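Long-range contacts in carbohydrate deacetylase Agd3 (Neosartorya fumigata, PDB 6NWZ), which probably removes N-acetyl groups from the fungal exopolysaccharide galactosaminogalactan, a deacetylation required for Aspergillus fumigatus biofilm formation: residues A243-V248 with P662-V667; P588-T593 with E656-D661; S649-A654 with V674-S679. All coordinates share one frame; numbering follows the deposited sequence.

In the fold
Interactions 1 and 2 are neighbours, their centres about 11 Å apart, and both draw on the stretch that runs from strand 654-656 through a turn into strand 663-667. Interaction 1 sets the loop 243-248 against that strand by an aromatic pair, and interaction 2 sets the loop 588-593 against the turn by apolar packing. The salt bridge R246 NH2 to D661 OD1 joins the two. All three are partly buried, but interaction 3 has the most exposed residues. Its centre lies about 29 Å from that of the chain, against 16 and 14 Å for the others; there a turn packs on buried V674 and F676, and exposed Q651 adds a hydrogen bond to the backbone oxygen of T675.

Interaction 1: A243-V248 with P662-V667; sequences AGHRRV and PLTVWV
H245 and W666 form a T-shaped (edge-to-face) aromatic pair: the six-membered ring of W666 turns its edge to the face of the imidazole, with centroids 5.0 Å apart and planes at 66°. W666 CZ2 stands over the centre of the imidazole, and its closest approach is to H245 CD2 at 3.7 Å. H245 can present this face because its CG is anti to the backbone N (chi1 177°), which carries the ring toward the strand. The indole also makes a polar bond, W666 NE1 donating to E656 OE1, which, with the histidine contact, should limit the indole's rotation.

T664 crosses the histidine side chain at about a right angle. Its CG2 lies 3.6 Å from H245 ND1, while OG1 sits in the imidazole plane, at the ring edge. The same methyl also lies over one face of the W666 ring, toward its rim, and thus fills the angle between the two aromatic groups.

Farther along, the guanidinium of R246 crosses P662, its NH2 3.5 Å from P662 CD. This is packing alone: the charge is answered by D661 in a salt bridge, and R246 also makes a cation-pi contact with W587.

The arrangement is aromatic packing of a loop against the central strand of a three-stranded antiparallel sheet, 663-667 lying between 639-643 and 654-656.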
loop_
_atom_site.group_PDB
_atom_site.type_symbol
_atom_site.label_atom_id
_atom_site.label_comp_id
_atom_site.label_asym_id
_atom_site.label_seq_id
_atom_site.Cartn_x
_atom_site.Cartn_y
_atom_site.Cartn_z
ATOM N N ALA A 243 7.018 -17.434 -5.399
ATOM C CA ALA A 243 5.661 -17.197 -5.879
ATOM C C ALA A 243 5.176 -15.918 -5.212
ATOM O O ALA A 243 4.815 -15.914 -4.033
ATOM C CB ALA A 243 4.756 -18.381 -5.560
ATOM N N GLY A 244 5.196 -14.819 -5.953
ATOM C CA GLY A 244 4.786 -13.556 -5.379
ATOM C C GLY A 244 4.972 -12.428 -6.366
ATOM O O GLY A 244 5.188 -12.650 -7.559
ATOM N N HIS A 245 4.908 -11.204 -5.835
ATOM C CA HIS A 245 4.850 -10.005 -6.662
ATOM C C HIS A 245 5.072 -8.748 -5.824
ATOM O O HIS A 245 4.332 -8.500 -4.864
ATOM C CB HIS A 245 3.498 -9.953 -7.379
ATOM C CG HIS A 245 3.288 -8.727 -8.208
ATOM N ND1 HIS A 245 4.189 -8.310 -9.167
ATOM C CD2 HIS A 245 2.269 -7.836 -8.235
ATOM C CE1 HIS A 245 3.737 -7.208 -9.740
ATOM N NE2 HIS A 245 2.574 -6.901 -9.193
ATOM N N ARG A 246 6.082 -7.949 -6.180
ATOM C CA ARG A 246 6.431 -6.723 -5.461
ATOM C C ARG A 246 6.102 -5.510 -6.325
ATOM O O ARG A 246 6.851 -5.180 -7.251
ATOM C CB ARG A 246 7.909 -6.707 -5.079
ATOM C CG ARG A 246 8.325 -5.438 -4.350
ATOM C CD ARG A 246 9.837 -5.296 -4.287
ATOM N NE ARG A 246 10.393 -4.799 -5.542
ATOM C CZ ARG A 246 11.673 -4.903 -5.891
ATOM N NH1 ARG A 246 12.540 -5.499 -5.082
ATOM N NH2 ARG A 246 12.087 -4.418 -7.054
ATOM N N ARG A 247 5.006 -4.827 -5.999
ATOM C CA ARG A 247 4.597 -3.622 -6.710
ATOM C C ARG A 247 4.139 -2.576 -5.703
ATOM O O ARG A 247 3.482 -2.908 -4.713
ATOM C CB ARG A 247 3.480 -3.937 -7.718
ATOM C CG ARG A 247 2.748 -2.723 -8.283
ATOM C CD ARG A 247 3.625 -1.895 -9.208
ATOM N NE ARG A 247 3.991 -2.631 -10.413
ATOM C CZ ARG A 247 5.219 -3.062 -10.681
ATOM N NH1 ARG A 247 6.212 -2.822 -9.833
ATOM N NH2 ARG A 247 5.456 -3.727 -11.804
ATOM N N VAL A 248 4.498 -1.316 -5.946
ATOM C CA VAL A 248 4.048 -0.194 -5.127
ATOM C C VAL A 248 3.215 0.731 -6.003
ATOM O O VAL A 248 3.719 1.276 -6.994
ATOM C CB VAL A 248 5.220 0.569 -4.492
ATOM C CG1 VAL A 248 4.712 1.815 -3.774
ATOM C CG2 VAL A 248 5.961 -0.322 -3.523
ATOM N N PRO A 662 12.700 -7.198 -10.652
ATOM C CA PRO A 662 12.844 -8.553 -11.188
ATOM C C PRO A 662 11.711 -8.867 -12.154
ATOM O O PRO A 662 10.705 -8.159 -12.239
ATOM C CB PRO A 662 12.790 -9.442 -9.944
ATOM C CG PRO A 662 12.109 -8.607 -8.907
ATOM C CD PRO A 662 12.515 -7.196 -9.192
ATOM N N LEU A 663 11.896 -9.953 -12.899
ATOM C CA LEU A 663 10.897 -10.401 -13.860
ATOM C C LEU A 663 9.744 -11.080 -13.132
ATOM O O LEU A 663 9.952 -12.054 -12.401
ATOM C CB LEU A 663 11.523 -11.356 -14.873
ATOM C CG LEU A 663 10.556 -12.041 -15.837
ATOM C CD1 LEU A 663 9.727 -11.015 -16.601
ATOM C CD2 LEU A 663 11.330 -12.922 -16.794
ATOM N N THR A 664 8.531 -10.573 -13.336
ATOM C CA THR A 664 7.316 -11.182 -12.807
ATOM C C THR A 664 6.572 -11.848 -13.958
ATOM O O THR A 664 6.270 -11.197 -14.964
ATOM C CB THR A 664 6.425 -10.144 -12.119
ATOM O OG1 THR A 664 7.173 -9.452 -11.112
ATOM C CG2 THR A 664 5.216 -10.814 -11.478
ATOM N N VAL A 665 6.282 -13.138 -13.813
ATOM C CA VAL A 665 5.570 -13.913 -14.824
ATOM C C VAL A 665 4.227 -14.325 -14.234
ATOM O O VAL A 665 4.175 -14.978 -13.183
ATOM C CB VAL A 665 6.381 -15.138 -15.278
ATOM C CG1 VAL A 665 5.588 -15.971 -16.272
ATOM C CG2 VAL A 665 7.703 -14.703 -15.886
ATOM N N TRP A 666 3.139 -13.932 -14.901
ATOM C CA TRP A 666 1.785 -14.284 -14.476
ATOM C C TRP A 666 1.415 -15.607 -15.137
ATOM O O TRP A 666 1.050 -15.651 -16.315
ATOM C CB TRP A 666 0.801 -13.169 -14.823
ATOM C CG TRP A 666 1.084 -11.907 -14.058
ATOM C CD1 TRP A 666 1.832 -10.844 -14.476
ATOM C CD2 TRP A 666 0.654 -11.593 -12.726
ATOM N NE1 TRP A 666 1.886 -9.883 -13.492
ATOM C CE2 TRP A 666 1.170 -10.320 -12.408
ATOM C CE3 TRP A 666 -0.121 -12.263 -11.773
ATOM C CZ2 TRP A 666 0.935 -9.703 -11.178
ATOM C CZ3 TRP A 666 -0.354 -11.646 -10.551
ATOM C CH2 TRP A 666 0.173 -10.382 -10.266
ATOM N N VAL A 667 1.514 -16.690 -14.370
ATOM C CA VAL A 667 1.351 -18.042 -14.894
ATOM C C VAL A 667 -0.104 -18.466 -14.748
ATOM O O VAL A 667 -0.615 -18.592 -13.630
ATOM C CB VAL A 667 2.282 -19.026 -14.175
ATOM C CG1 VAL A 667 2.253 -20.379 -14.869
ATOM C CG2 VAL A 667 3.692 -18.468 -14.124
#

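Interaction 2: P588-T593 with E656-D661; sequences PLVTIT and EQLGSD
P588 opens the contact by presenting its ring to the turn at L658-D661. Its CG lies 4.0 Å from L658 CB, an apolar contact, and 3.6 Å from the carbonyl oxygen L658 O. The carboxylate of D661 comes from the opposite direction and straddles P588 CD almost evenly: OD1 and OD2 of D661 are each 3.3 Å from that carbon. D661 CG is placed anti to its own carbonyl carbon (chi1 -81°), which directs the carboxylate at the proline. The contact with the proline is packing alone; the carboxylate's charge is met by salt bridges from D661 OD1 to R246 NH2 and from D661 OD2 to R247 NH1. Two arginines sharing one carboxylate would be expected to favour its ionised form and to limit its rotation.

The surface met by P588 is a type II' beta turn from L658 to D661, closed by the backbone bond D661 N to L658 O at 3.0 Å. G659 takes the positive phi (58°) of its second position, a backbone shape that by itself favours glycine. The turn lies on the connection between the antiparallel strands 654-656 and 663-667, so the loop ahead of helix 594-607 packs on one end of that sheet.

Two residues on, V590 again faces the turn. V590 CG2 and L658 CD1 meet tip to tip at 3.6 Å, the valine methyl being anti to its carbonyl carbon. R247 also packs on L658, while the backbone oxygen of V590 accepts a hydrogen bond from N249 ND2.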
loop_
_atom_site.group_PDB
_atom_site.type_symbol
_atom_site.label_atom_id
_atom_site.label_comp_id
_atom_site.label_asym_id
_atom_site.label_seq_id
_atom_site.Cartn_x
_atom_site.Cartn_y
_atom_site.Cartn_z
ATOM N N PRO A 588 9.965 1.138 -8.998
ATOM C CA PRO A 588 9.064 2.066 -9.685
ATOM C C PRO A 588 7.872 2.429 -8.813
ATOM O O PRO A 588 7.491 1.706 -7.888
ATOM C CB PRO A 588 8.618 1.281 -10.927
ATOM C CG PRO A 588 9.620 0.175 -11.074
ATOM C CD PRO A 588 10.045 -0.162 -9.680
ATOM N N LEU A 589 7.291 3.587 -9.115
ATOM C CA LEU A 589 5.988 3.983 -8.597
ATOM C C LEU A 589 5.023 4.003 -9.773
ATOM O O LEU A 589 5.228 4.753 -10.734
ATOM C CB LEU A 589 6.039 5.353 -7.921
ATOM C CG LEU A 589 6.788 5.464 -6.592
ATOM C CD1 LEU A 589 6.980 6.920 -6.206
ATOM C CD2 LEU A 589 6.041 4.726 -5.500
ATOM N N VAL A 590 3.986 3.175 -9.707
ATOM C CA VAL A 590 3.047 3.024 -10.811
ATOM C C VAL A 590 1.665 3.442 -10.335
ATOM O O VAL A 590 1.136 2.876 -9.371
ATOM C CB VAL A 590 3.029 1.587 -11.348
ATOM C CG1 VAL A 590 2.055 1.488 -12.487
ATOM C CG2 VAL A 590 4.421 1.186 -11.801
ATOM N N THR A 591 1.087 4.439 -11.005
ATOM C CA THR A 591 -0.289 4.850 -10.759
ATOM C C THR A 591 -1.208 4.092 -11.709
ATOM O O THR A 591 -0.917 3.980 -12.906
ATOM C CB THR A 591 -0.460 6.361 -10.954
ATOM O OG1 THR A 591 0.349 7.072 -10.012
ATOM C CG2 THR A 591 -1.912 6.770 -10.761
ATOM N N ILE A 592 -2.302 3.552 -11.169
ATOM C CA ILE A 592 -3.326 2.896 -11.969
ATOM C C ILE A 592 -4.672 3.519 -11.627
ATOM O O ILE A 592 -4.861 4.096 -10.555
ATOM C CB ILE A 592 -3.358 1.368 -11.750
ATOM C CG1 ILE A 592 -3.615 1.035 -10.281
ATOM C CG2 ILE A 592 -2.052 0.750 -12.185
ATOM C CD1 ILE A 592 -3.536 -0.445 -9.978
ATOM N N THR A 593 -5.612 3.402 -12.564
ATOM C CA THR A 593 -6.929 3.984 -12.362
ATOM C C THR A 593 -7.676 3.246 -11.256
ATOM O O THR A 593 -7.335 2.122 -10.878
ATOM C CB THR A 593 -7.755 3.948 -13.648
ATOM O OG1 THR A 593 -8.180 2.606 -13.911
ATOM C CG2 THR A 593 -6.941 4.466 -14.820
ATOM N N GLU A 656 6.117 -8.920 -16.665
ATOM C CA GLU A 656 6.156 -7.589 -16.070
ATOM C C GLU A 656 7.554 -7.374 -15.518
ATOM O O GLU A 656 8.029 -8.186 -14.716
ATOM C CB GLU A 656 5.098 -7.469 -14.972
ATOM C CG GLU A 656 4.735 -6.054 -14.561
ATOM C CD GLU A 656 3.537 -6.018 -13.622
ATOM O OE1 GLU A 656 2.964 -7.093 -13.336
ATOM O OE2 GLU A 656 3.165 -4.915 -13.169
ATOM N N GLN A 657 8.220 -6.305 -15.959
ATOM C CA GLN A 657 9.569 -5.998 -15.497
ATOM C C GLN A 657 9.892 -4.522 -15.688
ATOM O O GLN A 657 10.702 -4.165 -16.550
ATOM C CB GLN A 657 10.596 -6.866 -16.226
ATOM C CG GLN A 657 11.970 -6.887 -15.562
ATOM C CD GLN A 657 12.929 -7.848 -16.235
ATOM O OE1 GLN A 657 12.570 -8.545 -17.185
ATOM N NE2 GLN A 657 14.161 -7.890 -15.743
ATOM N N LEU A 658 9.270 -3.660 -14.887
ATOM C CA LEU A 658 9.477 -2.222 -15.000
ATOM C C LEU A 658 10.744 -1.801 -14.274
ATOM O O LEU A 658 11.059 -2.314 -13.195
ATOM C CB LEU A 658 8.286 -1.461 -14.418
ATOM C CG LEU A 658 6.904 -1.785 -14.972
ATOM C CD1 LEU A 658 5.841 -1.234 -14.043
ATOM C CD2 LEU A 658 6.750 -1.209 -16.369
ATOM N N GLY A 659 11.457 -0.845 -14.863
ATOM C CA GLY A 659 12.641 -0.306 -14.214
ATOM C C GLY A 659 13.649 -1.398 -13.919
ATOM O O GLY A 659 13.991 -2.212 -14.785
ATOM N N SER A 660 14.126 -1.425 -12.675
ATOM C CA SER A 660 15.085 -2.424 -12.222
ATOM C C SER A 660 14.418 -3.550 -11.436
ATOM O O SER A 660 15.097 -4.271 -10.696
ATOM C CB SER A 660 16.183 -1.758 -11.387
ATOM O OG SER A 660 15.638 -1.050 -10.288
ATOM N N ASP A 661 13.105 -3.717 -11.591
ATOM C CA ASP A 661 12.399 -4.793 -10.922
ATOM C C ASP A 661 12.867 -6.146 -11.444
ATOM O O ASP A 661 13.389 -6.251 -12.556
ATOM C CB ASP A 661 10.892 -4.672 -11.136
ATOM C CG ASP A 661 10.245 -3.679 -10.198
ATOM O OD1 ASP A 661 10.857 -3.345 -9.161
ATOM O OD2 ASP A 661 9.111 -3.245 -10.494
#

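Interaction 3: S649-A654 with V674-S679; sequences STQGYA and VTFTLS
Q651 runs beside F676, its amide oblique to the ring, and projects from a type I' beta turn, T650 to Y653, that sits on the connection between strands 639-643 and 654-656 and packs here against strand 674-683. The turn is closed by the backbone bond Y653 N to T650 O, and Q651 and G652 both have positive phi. An ST turn overlaps its start, S649 OG accepting from Q651 N at 3.1 Å, a bond that helps to fix the backbone from which the glutamine projects.

The polar link across the contact is one hydrogen bond. Q651 NE2 donates to the backbone T675 O at 2.7 Å, with an N-H...O angle of 153°. The acceptor lies close to the plane of the amide, whereas the donor is tilted 26° from the carbonyl plane of T675. The chain of Q651 is extended beyond CG, which gives the amide enough span to meet the strand. Its plane is turned only 23° from that of the F676 ring, with CD of Q651 3.9 Å from CE2 of F676.

The apolar packing is shared by Y653, V674 and F676. Y653 comes toward V674 from the opposite direction, its CE2 4.0 Å from V674 CG1. CD2 of Y653 lies near the plane of the F676 ring, at its edge by CZ, while the Y653 ring itself is met obliquely. V665 touches both aromatic side chains and V667 packs on V674 and F676, so strand 663-667 continues this apolar cluster from the neighbouring sheet.

Backbone oxygens meet the aromatic rim as well: S649 O lies in the plane of the F676 ring, at its edge, 3.6 Å from CD2.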
loop_
_atom_site.group_PDB
_atom_site.type_symbol
_atom_site.label_atom_id
_atom_site.label_comp_id
_atom_site.label_asym_id
_atom_site.label_seq_id
_atom_site.Cartn_x
_atom_site.Cartn_y
_atom_site.Cartn_z
ATOM N N SER A 649 12.185 -19.408 -21.327
ATOM C CA SER A 649 11.073 -18.918 -22.131
ATOM C C SER A 649 9.921 -18.556 -21.210
ATOM O O SER A 649 9.569 -19.338 -20.321
ATOM C CB SER A 649 10.622 -19.964 -23.157
ATOM O OG SER A 649 9.467 -19.523 -23.854
ATOM N N THR A 650 9.333 -17.380 -21.428
ATOM C CA THR A 650 8.155 -16.996 -20.661
ATOM C C THR A 650 6.909 -17.765 -21.081
ATOM O O THR A 650 5.845 -17.552 -20.489
ATOM C CB THR A 650 7.915 -15.494 -20.790
ATOM O OG1 THR A 650 7.728 -15.153 -22.168
ATOM C CG2 THR A 650 9.106 -14.728 -20.239
ATOM N N GLN A 651 7.026 -18.635 -22.088
ATOM C CA GLN A 651 5.971 -19.576 -22.474
ATOM C C GLN A 651 4.659 -18.862 -22.794
ATOM O O GLN A 651 3.571 -19.365 -22.502
ATOM C CB GLN A 651 5.763 -20.639 -21.395
ATOM C CG GLN A 651 7.008 -21.452 -21.092
ATOM C CD GLN A 651 6.769 -22.509 -20.035
ATOM O OE1 GLN A 651 5.625 -22.852 -19.733
ATOM N NE2 GLN A 651 7.849 -23.029 -19.462
ATOM N N GLY A 652 4.761 -17.684 -23.405
ATOM C CA GLY A 652 3.580 -16.961 -23.834
ATOM C C GLY A 652 2.681 -16.466 -22.726
ATOM O O GLY A 652 1.512 -16.170 -22.980
ATOM N N TYR A 653 3.183 -16.372 -21.500
ATOM C CA TYR A 653 2.411 -15.808 -20.405
ATOM C C TYR A 653 2.672 -14.308 -20.299
ATOM O O TYR A 653 3.613 -13.771 -20.888
ATOM C CB TYR A 653 2.754 -16.503 -19.086
ATOM C CG TYR A 653 2.386 -17.969 -19.032
ATOM C CD1 TYR A 653 1.078 -18.368 -18.793
ATOM C CD2 TYR A 653 3.349 -18.954 -19.206
ATOM C CE1 TYR A 653 0.736 -19.707 -18.736
ATOM C CE2 TYR A 653 3.016 -20.298 -19.152
ATOM C CZ TYR A 653 1.708 -20.668 -18.916
ATOM O OH TYR A 653 1.367 -22.001 -18.861
ATOM N N ALA A 654 1.824 -13.626 -19.532
ATOM C CA ALA A 654 1.982 -12.190 -19.344
ATOM C C ALA A 654 3.132 -11.911 -18.384
ATOM O O ALA A 654 3.207 -12.498 -17.301
ATOM C CB ALA A 654 0.687 -11.578 -18.816
ATOM N N VAL A 674 2.887 -25.858 -14.411
ATOM C CA VAL A 674 3.809 -25.237 -15.353
ATOM C C VAL A 674 5.206 -25.235 -14.753
ATOM O O VAL A 674 5.376 -25.015 -13.547
ATOM C CB VAL A 674 3.352 -23.810 -15.708
ATOM C CG1 VAL A 674 4.250 -23.209 -16.783
ATOM C CG2 VAL A 674 1.895 -23.820 -16.155
ATOM N N THR A 675 6.210 -25.485 -15.596
ATOM C CA THR A 675 7.605 -25.531 -15.180
ATOM C C THR A 675 8.443 -24.609 -16.056
ATOM O O THR A 675 8.285 -24.585 -17.281
ATOM C CB THR A 675 8.152 -26.966 -15.241
ATOM O OG1 THR A 675 7.509 -27.760 -14.237
ATOM C CG2 THR A 675 9.653 -26.989 -15.009
ATOM N N PHE A 676 9.331 -23.846 -15.419
ATOM C CA PHE A 676 10.230 -22.923 -16.096
ATOM C C PHE A 676 11.673 -23.329 -15.830
ATOM O O PHE A 676 12.030 -23.677 -14.702
ATOM C CB PHE A 676 10.006 -21.476 -15.626
ATOM C CG PHE A 676 8.627 -20.951 -15.907
ATOM C CD1 PHE A 676 7.599 -21.149 -15.001
ATOM C CD2 PHE A 676 8.360 -20.259 -17.078
ATOM C CE1 PHE A 676 6.328 -20.670 -15.259
ATOM C CE2 PHE A 676 7.092 -19.776 -17.342
ATOM C CZ PHE A 676 6.075 -19.981 -16.431
ATOM N N THR A 677 12.498 -23.274 -16.871
ATOM C CA THR A 677 13.917 -23.588 -16.767
ATOM C C THR A 677 14.721 -22.298 -16.677
ATOM O O THR A 677 14.597 -21.421 -17.539
ATOM C CB THR A 677 14.379 -24.415 -17.967
ATOM O OG1 THR A 677 13.842 -25.737 -17.867
ATOM C CG2 THR A 677 15.896 -24.491 -18.013
ATOM N N LEU A 678 15.542 -22.185 -15.636
ATOM C CA LEU A 678 16.387 -21.009 -15.474
ATOM C C LEU A 678 17.462 -20.983 -16.554
ATOM O O LEU A 678 18.178 -21.968 -16.755
ATOM C CB LEU A 678 17.032 -21.006 -14.089
ATOM C CG LEU A 678 16.330 -20.240 -12.968
ATOM C CD1 LEU A 678 14.848 -20.571 -12.904
ATOM C CD2 LEU A 678 17.004 -20.553 -11.646
ATOM N N SER A 679 17.568 -19.852 -17.257
ATOM C CA SER A 679 18.596 -19.719 -18.286
ATOM C C SER A 679 19.989 -19.828 -17.681
ATOM O O SER A 679 20.844 -20.566 -18.183
ATOM C CB SER A 679 18.432 -18.389 -19.019
ATOM O OG SER A 679 18.557 -17.303 -18.118
#